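Local coordinates for protein glycoside hydrolase (Streptococcus pneumoniae serotype 4, PDB 6ORH) that probably hydrolyses alpha-L-fucosidic linkages, removing fucose from host-derived carbohydrate antigens as a glycoside hydrolase of family 29, at residues L71-P85 with R100-A112. The protein carries 2 engineered substitutions. Residues are numbered along the deposited sequence; the frame is centred on the assembly and turned at random.
With FUC (alpha-L-fucopyranose), chain C.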
loop_
_atom_site.group_PDB
_atom_site.type_symbol
_atom_site.label_atom_id
_atom_site.label_comp_id
_atom_site.label_asym_id
_atom_site.label_seq_id
_atom_site.Cartn_x
_atom_site.Cartn_y
_atom_site.Cartn_z
ATOM N N LEU A 71 22.998 13.763 -8.706
ATOM C CA LEU A 71 23.898 12.701 -8.265
ATOM C C LEU A 71 24.398 13.081 -6.871
ATOM O O LEU A 71 25.075 14.117 -6.733
ATOM C CB LEU A 71 25.056 12.621 -9.283
ATOM C CG LEU A 71 26.115 11.529 -9.094
ATOM C CD1 LEU A 71 27.072 11.519 -10.281
ATOM C CD2 LEU A 71 26.926 11.666 -7.789
ATOM N N ILE A 72 24.021 12.258 -5.868
ATOM C CA ILE A 72 24.483 12.454 -4.496
ATOM C C ILE A 72 25.659 11.520 -4.215
ATOM O O ILE A 72 25.505 10.307 -4.170
ATOM C CB ILE A 72 23.326 12.290 -3.493
ATOM C CG1 ILE A 72 22.134 13.167 -3.898
ATOM C CG2 ILE A 72 23.803 12.628 -2.076
ATOM C CD1 ILE A 72 20.959 13.118 -2.931
ATOM N N LEU A 73 26.848 12.115 -4.009
ATOM C CA LEU A 73 28.077 11.351 -3.854
ATOM C C LEU A 73 28.434 11.233 -2.375
ATOM O O LEU A 73 28.622 12.238 -1.667
ATOM C CB LEU A 73 29.203 12.132 -4.567
ATOM C CG LEU A 73 30.576 11.450 -4.518
ATOM C CD1 LEU A 73 30.528 10.104 -5.268
ATOM C CD2 LEU A 73 31.616 12.356 -5.205
ATOM N N VAL A 74 28.668 9.982 -1.940
ATOM C CA VAL A 74 29.298 9.770 -0.643
ATOM C C VAL A 74 30.764 10.191 -0.727
ATOM O O VAL A 74 31.524 9.640 -1.529
ATOM C CB VAL A 74 29.160 8.300 -0.220
ATOM C CG1 VAL A 74 30.013 7.989 1.022
ATOM C CG2 VAL A 74 27.691 7.987 0.037
ATOM N N VAL A 75 31.159 11.161 0.106
ATOM C CA VAL A 75 32.572 11.536 0.147
ATOM C C VAL A 75 33.211 11.133 1.470
ATOM O O VAL A 75 34.441 11.195 1.600
ATOM C CB VAL A 75 32.829 13.020 -0.172
ATOM C CG1 VAL A 75 32.299 13.370 -1.552
ATOM C CG2 VAL A 75 32.287 13.951 0.889
ATOM N N LYS A 76 32.384 10.762 2.448
ATOM C CA LYS A 76 32.881 10.157 3.675
ATOM C C LYS A 76 31.755 9.331 4.277
ATOM O O LYS A 76 30.707 9.885 4.637
ATOM C CB LYS A 76 33.307 11.206 4.709
ATOM C CG LYS A 76 34.087 10.606 5.884
ATOM C CD LYS A 76 34.163 11.551 7.080
ATOM C CE LYS A 76 32.831 11.641 7.809
ATOM N NZ LYS A 76 32.930 12.438 9.062
ATOM N N HIS A 77 31.955 8.008 4.349
ATOM C CA HIS A 77 30.938 7.170 4.984
ATOM C C HIS A 77 31.251 7.056 6.475
ATOM O O HIS A 77 32.112 7.767 6.969
ATOM C CB HIS A 77 30.834 5.825 4.234
ATOM C CG HIS A 77 29.515 5.159 4.441
ATOM N ND1 HIS A 77 29.369 4.106 5.338
ATOM C CD2 HIS A 77 28.293 5.373 3.904
ATOM C CE1 HIS A 77 28.111 3.712 5.340
ATOM N NE2 HIS A 77 27.428 4.465 4.476
ATOM N N HIS A 78 30.552 6.160 7.191
ATOM C CA HIS A 78 30.728 6.092 8.644
ATOM C C HIS A 78 32.166 5.717 9.028
ATOM O O HIS A 78 32.635 6.076 10.101
ATOM C CB HIS A 78 29.798 5.017 9.237
ATOM C CG HIS A 78 28.351 5.118 8.868
ATOM N ND1 HIS A 78 27.664 6.335 8.763
ATOM C CD2 HIS A 78 27.431 4.152 8.651
ATOM C CE1 HIS A 78 26.391 6.087 8.458
ATOM N NE2 HIS A 78 26.212 4.755 8.382
ATOM N N ASP A 79 32.857 4.990 8.158
ATOM C CA ASP A 79 34.239 4.581 8.417
ATOM C C ASP A 79 35.198 5.777 8.491
ATOM O O ASP A 79 36.322 5.651 8.982
ATOM C CB ASP A 79 34.694 3.602 7.341
ATOM C CG ASP A 79 34.555 4.162 5.938
ATOM O OD1 ASP A 79 35.481 4.901 5.499
ATOM O OD2 ASP A 79 33.516 3.883 5.314
ATOM N N GLY A 80 34.790 6.943 7.967
ATOM C CA GLY A 80 35.548 8.175 8.164
ATOM C C GLY A 80 36.631 8.433 7.111
ATOM O O GLY A 80 37.331 9.433 7.173
ATOM N N PHE A 81 36.795 7.542 6.147
ATOM C CA PHE A 81 37.775 7.770 5.088
ATOM C C PHE A 81 37.245 8.788 4.075
ATOM O O PHE A 81 36.176 8.580 3.495
ATOM C CB PHE A 81 38.118 6.428 4.445
ATOM C CG PHE A 81 39.232 6.510 3.437
ATOM C CD1 PHE A 81 40.552 6.645 3.853
ATOM C CD2 PHE A 81 38.960 6.485 2.077
ATOM C CE1 PHE A 81 41.590 6.695 2.934
ATOM C CE2 PHE A 81 40.005 6.539 1.159
ATOM C CZ PHE A 81 41.307 6.659 1.589
ATOM N N VAL A 82 38.034 9.855 3.841
ATOM C CA VAL A 82 37.581 11.000 3.065
ATOM C C VAL A 82 38.058 10.853 1.619
ATOM O O VAL A 82 39.222 10.545 1.383
ATOM C CB VAL A 82 38.045 12.297 3.748
ATOM C CG1 VAL A 82 37.554 13.518 2.987
ATOM C CG2 VAL A 82 37.557 12.351 5.203
ATOM N N LEU A 83 37.163 11.050 0.635
ATOM C CA LEU A 83 37.452 10.680 -0.750
ATOM C C LEU A 83 37.873 11.907 -1.576
ATOM O O LEU A 83 37.882 11.868 -2.813
ATOM C CB LEU A 83 36.209 9.991 -1.336
ATOM C CG LEU A 83 35.851 8.671 -0.643
ATOM C CD1 LEU A 83 34.555 8.128 -1.219
ATOM C CD2 LEU A 83 36.962 7.638 -0.839
ATOM N N TYR A 84 38.188 13.008 -0.881
ATOM C CA TYR A 84 38.817 14.166 -1.509
ATOM C C TYR A 84 39.971 14.555 -0.591
ATOM O O TYR A 84 39.973 14.194 0.580
ATOM C CB TYR A 84 37.818 15.308 -1.744
ATOM C CG TYR A 84 37.380 16.047 -0.501
ATOM C CD1 TYR A 84 36.353 15.558 0.304
ATOM C CD2 TYR A 84 38.018 17.224 -0.093
ATOM C CE1 TYR A 84 35.965 16.234 1.453
ATOM C CE2 TYR A 84 37.641 17.901 1.060
ATOM C CZ TYR A 84 36.619 17.394 1.850
ATOM O OH TYR A 84 36.279 18.049 3.004
ATOM N N PRO A 85 41.001 15.268 -1.096
ATOM C CA PRO A 85 42.166 15.632 -0.281
ATOM C C PRO A 85 41.962 16.757 0.733
ATOM O O PRO A 85 42.528 17.851 0.644
ATOM C CB PRO A 85 43.212 15.905 -1.381
ATOM C CG PRO A 85 42.399 16.496 -2.481
ATOM C CD PRO A 85 41.132 15.656 -2.508
ATOM N N ARG A 100 48.206 7.841 -7.551
ATOM C CA ARG A 100 49.466 8.058 -6.844
ATOM C C ARG A 100 49.328 9.084 -5.723
ATOM O O ARG A 100 50.216 9.916 -5.521
ATOM C CB ARG A 100 50.581 8.497 -7.799
ATOM C CG ARG A 100 51.657 7.443 -8.009
ATOM C CD ARG A 100 52.340 7.685 -9.346
ATOM N NE ARG A 100 51.359 8.146 -10.323
ATOM C CZ ARG A 100 51.541 8.100 -11.639
ATOM N NH1 ARG A 100 52.676 7.621 -12.120
ATOM N NH2 ARG A 100 50.592 8.512 -12.460
ATOM N N GLY A 101 48.215 9.011 -4.985
ATOM C CA GLY A 101 48.014 9.867 -3.839
ATOM C C GLY A 101 47.456 11.249 -4.176
ATOM O O GLY A 101 47.197 12.018 -3.261
ATOM N N LYS A 102 47.256 11.545 -5.476
ATOM C CA LYS A 102 46.911 12.888 -5.913
ATOM C C LYS A 102 45.477 12.921 -6.436
ATOM O O LYS A 102 45.123 13.818 -7.207
ATOM C CB LYS A 102 47.931 13.383 -6.944
ATOM C CG LYS A 102 49.310 13.552 -6.302
ATOM C CD LYS A 102 50.427 14.091 -7.164
ATOM C CE LYS A 102 51.630 14.463 -6.321
ATOM N NZ LYS A 102 51.265 15.440 -5.262
ATOM N N GLY A 103 44.680 11.948 -5.989
ATOM C CA GLY A 103 43.314 11.736 -6.470
ATOM C C GLY A 103 42.305 12.590 -5.710
ATOM O O GLY A 103 42.513 12.985 -4.557
ATOM N N ASP A 104 41.221 12.950 -6.404
ATOM C CA ASP A 104 40.172 13.711 -5.758
ATOM C C ASP A 104 38.856 13.284 -6.399
ATOM O O ASP A 104 38.552 13.723 -7.504
ATOM C CB ASP A 104 40.442 15.222 -5.886
ATOM C CG ASP A 104 39.381 16.101 -5.245
ATOM O OD1 ASP A 104 38.278 15.576 -4.976
ATOM O OD2 ASP A 104 39.653 17.297 -5.018
ATOM N N LEU A 105 38.092 12.404 -5.721
ATOM C CA LEU A 105 36.922 11.818 -6.369
ATOM C C LEU A 105 35.835 12.883 -6.499
ATOM O O LEU A 105 35.098 12.888 -7.477
ATOM C CB LEU A 105 36.438 10.602 -5.568
ATOM C CG LEU A 105 35.241 9.880 -6.194
ATOM C CD1 LEU A 105 35.582 9.329 -7.596
ATOM C CD2 LEU A 105 34.754 8.774 -5.261
ATOM N N LEU A 106 35.753 13.798 -5.519
ATOM C CA LEU A 106 34.757 14.857 -5.605
ATOM C C LEU A 106 35.029 15.742 -6.820
ATOM O O LEU A 106 34.088 16.120 -7.508
ATOM C CB LEU A 106 34.675 15.632 -4.282
ATOM C CG LEU A 106 33.658 16.778 -4.252
ATOM C CD1 LEU A 106 32.247 16.284 -4.545
ATOM C CD2 LEU A 106 33.692 17.472 -2.904
ATOM N N LEU A 107 36.318 16.028 -7.096
ATOM C CA LEU A 107 36.651 16.803 -8.285
ATOM C C LEU A 107 36.297 16.028 -9.555
ATOM O O LEU A 107 35.707 16.608 -10.476
ATOM C CB LEU A 107 38.151 17.119 -8.269
ATOM C CG LEU A 107 38.619 17.979 -9.445
ATOM C CD1 LEU A 107 37.975 19.353 -9.386
ATOM C CD2 LEU A 107 40.139 18.120 -9.405
ATOM N N GLU A 108 36.685 14.746 -9.647
ATOM C CA GLU A 108 36.444 13.981 -10.869
ATOM C C GLU A 108 34.948 13.925 -11.181
ATOM O O GLU A 108 34.545 14.164 -12.324
ATOM C CB GLU A 108 37.049 12.580 -10.820
ATOM C CG GLU A 108 38.565 12.641 -10.691
ATOM C CD GLU A 108 39.261 11.323 -10.940
ATOM O OE1 GLU A 108 38.587 10.324 -11.232
ATOM O OE2 GLU A 108 40.522 11.301 -10.815
ATOM N N VAL A 109 34.129 13.667 -10.148
ATOM C CA VAL A 109 32.684 13.614 -10.361
ATOM C C VAL A 109 32.164 15.001 -10.744
ATOM O O VAL A 109 31.298 15.097 -11.612
ATOM C CB VAL A 109 31.948 13.019 -9.135
ATOM C CG1 VAL A 109 30.428 13.074 -9.333
ATOM C CG2 VAL A 109 32.363 11.567 -8.914
ATOM N N SER A 110 32.654 16.044 -10.055
ATOM C CA SER A 110 32.184 17.404 -10.266
ATOM C C SER A 110 32.490 17.866 -11.690
ATOM O O SER A 110 31.650 18.528 -12.286
ATOM C CB SER A 110 32.802 18.352 -9.254
ATOM O OG SER A 110 32.301 18.073 -7.943
ATOM N N GLN A 111 33.665 17.491 -12.212
ATOM C CA GLN A 111 34.015 17.899 -13.577
ATOM C C GLN A 111 33.011 17.313 -14.564
ATOM O O GLN A 111 32.516 18.040 -15.449
ATOM C CB GLN A 111 35.409 17.395 -13.937
ATOM C CG GLN A 111 36.487 18.203 -13.244
ATOM C CD GLN A 111 37.846 17.564 -13.361
ATOM O OE1 GLN A 111 37.979 16.353 -13.556
ATOM N NE2 GLN A 111 38.874 18.387 -13.227
ATOM N N ALA A 112 32.752 16.001 -14.414
ATOM C CA ALA A 112 31.782 15.317 -15.272
ATOM C C ALA A 112 30.364 15.872 -15.087
ATOM O O ALA A 112 29.642 16.126 -16.050
ATOM C CB ALA A 112 31.861 13.824 -15.044
HETATM C C1 FUC C . 22.145 4.250 6.554
HETATM C C2 FUC C . 23.638 3.980 6.473
HETATM C C3 FUC C . 23.885 3.126 5.234
HETATM C C4 FUC C . 23.519 3.918 3.975
HETATM C C5 FUC C . 22.033 4.338 4.096
HETATM C C6 FUC C . 21.612 5.284 2.987
HETATM O O2 FUC C . 24.003 3.255 7.660
HETATM O O3 FUC C . 25.272 2.744 5.200
HETATM O O4 FUC C . 24.413 5.061 3.862
HETATM O O5 FUC C . 21.743 4.998 5.393
#
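In the beta-alpha unit of the TIM-barrel-like catalytic domain, strand 70-74 is covered on its outer side by helix 105-116: L71 meets V109, and L73 meets V109 and L106. CD2 of L73 carries most of this, ending 3.9 Å from CG2 of V109, tip to tip, and 4.0 Å from CD1 of L106. L71 crosses V109 obliquely. Short segments of strand and helix run nearly antiparallel, at 169°, and strand 70-74, helix 105-116 and the parallel neighbouring strand 119-124 make a beta-alpha-beta crossover. Where the chain returns to the start of the helix, L105 N donates to L83 O (3.0 Å), while the two leucine side chains lie side by side. D104 is the N-cap: its OD1 accepts from L107 N (2.9 Å), which sits well above the carboxylate plane. With CG of D104 anti to its backbone N (chi1 179°), the carboxylate is carried over P85, whose CD lies 3.3 Å from OD2 of D104; OD2 is hydrogen-bonded to the hydroxyl of Y159. Just past the end of the strand, H77 NE2 and H78 NE2 hydrogen-bond fucose O4 and O2, at 3.1 and 2.8 Å; S125 holds H78 through ND1.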